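Local structure of leucine aminopeptidase (Fimbriiglobus ruber, 7D1B) at residues G73-K76 with Q77-L81. The protein probably converts N-terminal glutamine of peptides to pyroglutamate, as a zinc-binding glutaminyl cyclase of the M28 peptidase family. Residues are numbered along the deposited sequence; the frame is centred on the assembly and turned at random. Where two conformers were deposited one is given.
Sequences GMVK and QQEVL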
ATOM      1  N   GLY A  73       7.531  -1.456 -18.060  1.00 15.82           N
ATOM      2  CA  GLY A  73       6.219  -1.680 -17.464  1.00 15.30           C
ATOM      3  C   GLY A  73       5.970  -0.764 -16.277  1.00 14.31           C
ATOM      4  O   GLY A  73       4.857  -0.253 -16.086  1.00 14.68           O
ATOM      5  N   MET A  74       7.008  -0.543 -15.462  1.00 14.17           N
ATOM      6  CA  MET A  74       6.892   0.410 -14.362  1.00 13.85           C
ATOM      7  C   MET A  74       6.648   1.831 -14.869  1.00 14.52           C
ATOM      8  O   MET A  74       5.815   2.556 -14.320  1.00 14.15           O
ATOM      9  CB  MET A  74       8.127   0.322 -13.460  1.00 14.58           C
ATOM     10  CG  MET A  74       8.209   1.449 -12.443  1.00 14.36           C
ATOM     11  SD  MET A  74       6.836   1.563 -11.283  1.00 14.08           S
ATOM     12  CE  MET A  74       7.288   0.281 -10.127  1.00 15.03           C
ATOM     13  N   VAL A  75       7.359   2.248 -15.923  1.00 14.86           N
ATOM     14  CA  VAL A  75       7.126   3.573 -16.492  1.00 15.71           C
ATOM     15  C   VAL A  75       5.674   3.709 -16.948  1.00 15.33           C
ATOM     16  O   VAL A  75       5.013   4.726 -16.688  1.00 16.38           O
ATOM     17  CB  VAL A  75       8.117   3.845 -17.644  1.00 17.83           C
ATOM     18  CG1 VAL A  75       7.737   5.133 -18.356  1.00 19.91           C
ATOM     19  CG2 VAL A  75       9.561   3.893 -17.112  1.00 20.11           C
ATOM     20  N   LYS A  76       5.155   2.687 -17.632  1.00 15.29           N
ATOM     21  CA  LYS A  76       3.763   2.730 -18.086  1.00 16.01           C
ATOM     22  C   LYS A  76       2.800   2.844 -16.912  1.00 15.47           C
ATOM     23  O   LYS A  76       1.850   3.628 -16.954  1.00 15.90           O
ATOM     24  CB  LYS A  76       3.447   1.489 -18.917  1.00 17.72           C
ATOM     25  CG  LYS A  76       2.000   1.404 -19.380  1.00 21.29           C
ATOM     26  CD  LYS A  76       1.621   2.522 -20.319  0.57 24.92           C
ATOM     27  CE  LYS A  76       0.213   2.301 -20.857  0.57 28.11           C
ATOM     28  NZ  LYS A  76      -0.215   3.373 -21.793  0.57 30.32           N
ATOM     29  N   GLN A  77       3.023   2.055 -15.863  1.00 14.37           N
ATOM     30  CA  GLN A  77       2.176   2.152 -14.676  1.00 14.57           C
ATOM     31  C   GLN A  77       2.189   3.563 -14.102  1.00 14.00           C
ATOM     32  O   GLN A  77       1.143   4.085 -13.677  1.00 14.20           O
ATOM     33  CB  GLN A  77       2.649   1.146 -13.625  1.00 16.03           C
ATOM     34  CG  GLN A  77       2.004   1.322 -12.275  1.00 16.81           C
ATOM     35  CD  GLN A  77       2.375   0.235 -11.304  1.00 15.67           C
ATOM     36  OE1 GLN A  77       1.496  -0.303 -10.659  1.00 19.08           O
ATOM     37  NE2 GLN A  77       3.690  -0.045 -11.130  1.00 15.20           N
ATOM     38  N   GLN A  78       3.376   4.177 -14.031  1.00 14.45           N
ATOM     39  CA  GLN A  78       3.461   5.538 -13.505  1.00 14.11           C
ATOM     40  C   GLN A  78       2.623   6.509 -14.329  1.00 14.47           C
ATOM     41  O   GLN A  78       1.938   7.381 -13.773  1.00 15.50           O
ATOM     42  CB  GLN A  78       4.916   5.995 -13.457  1.00 15.23           C
ATOM     43  CG  GLN A  78       5.717   5.257 -12.403  1.00 14.69           C
ATOM     44  CD  GLN A  78       7.208   5.359 -12.641  1.00 15.71           C
ATOM     45  OE1 GLN A  78       7.650   5.993 -13.599  1.00 18.76           O
ATOM     46  NE2 GLN A  78       7.995   4.755 -11.772  1.00 15.76           N
ATOM     47  N   GLU A  79       2.642   6.350 -15.657  1.00 15.78           N
ATOM     48  CA  GLU A  79       1.842   7.226 -16.515  1.00 17.08           C
ATOM     49  C   GLU A  79       0.351   7.013 -16.273  1.00 16.04           C
ATOM     50  O   GLU A  79      -0.420   7.981 -16.150  1.00 16.74           O
ATOM     51  CB  GLU A  79       2.183   6.973 -17.978  1.00 19.68           C
ATOM     52  CG  GLU A  79       3.623   7.356 -18.313  0.54 22.09           C
ATOM     53  CD  GLU A  79       4.119   6.874 -19.676  0.54 26.48           C
ATOM     54  OE1 GLU A  79       3.450   6.035 -20.317  0.54 28.20           O
ATOM     55  OE2 GLU A  79       5.202   7.338 -20.096  0.54 27.62           O
ATOM     56  N   VAL A  80      -0.076   5.747 -16.224  1.00 15.79           N
ATOM     57  CA  VAL A  80      -1.485   5.429 -15.994  1.00 15.79           C
ATOM     58  C   VAL A  80      -1.955   6.036 -14.679  1.00 14.58           C
ATOM     59  O   VAL A  80      -3.006   6.691 -14.604  1.00 15.11           O
ATOM     60  CB  VAL A  80      -1.686   3.902 -16.017  1.00 16.84           C
ATOM     61  CG1 VAL A  80      -3.066   3.534 -15.493  1.00 18.91           C
ATOM     62  CG2 VAL A  80      -1.457   3.339 -17.419  1.00 19.44           C
ATOM     63  N   LEU A  81      -1.190   5.802 -13.611  1.00 14.24           N
ATOM     64  CA  LEU A  81      -1.591   6.281 -12.294  1.00 13.30           C
ATOM     65  C   LEU A  81      -1.580   7.798 -12.221  1.00 13.48           C
ATOM     66  O   LEU A  81      -2.494   8.400 -11.637  1.00 14.49           O
ATOM     67  CB  LEU A  81      -0.681   5.690 -11.219  1.00 13.82           C
ATOM     68  CG  LEU A  81      -0.865   4.181 -11.022  1.00 14.51           C
ATOM     69  CD1 LEU A  81       0.263   3.617 -10.197  1.00 15.98           C
ATOM     70  CD2 LEU A  81      -2.196   3.850 -10.361  1.00 15.93           C
TER
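With CG anti to the backbone N (chi1 169°) and further bends at chi2 and chi3, Met-74 folds its thioether out from the helix, where the amide ends of Gln-77 and Gln-78 reach back to it. Gln-78 has its CG anti to the carbonyl carbon (chi1 -70°), which sends its extended chain back along the helix. Its NE2 lies 3.4 Å from both CG and SD of Met-74, while its CG passes 3.3 Å from the Met-74 carbonyl O. From the neighbouring flank, NE2 of Gln-77 comes to 3.5 Å from the same SD, so the sulfur sits between two amide nitrogens in van der Waals contact. Underneath run the i to i+4 bonds of an alpha-helix, among them Gln-78 N to Met-74 O at 2.9 Å. This is the early part of helix 72-87, which lies against strand 108-117 of the mixed central sheet of the M28 fold; the side chain of Met-74 is about 10 Å from that of the zinc ligand Glu-188. The amides' polar bonds go elsewhere: Gln-77 NE2 is hydrogen-bonded to Tyr-131 O; Gln-78 makes weak hydrogen bonds, NE2 with Tyr-131 OH and OE1 with Arg-94 NH1. A leucine in place of Gln-78 would probably leave the Tyr-131 hydroxyl and the Arg-94 guanidinium without this weak partner. On the exposed face, in one of two modelled conformers, the Lys-76 aliphatic chain crosses Glu-79 nearly perpendicularly, a doubtful contact.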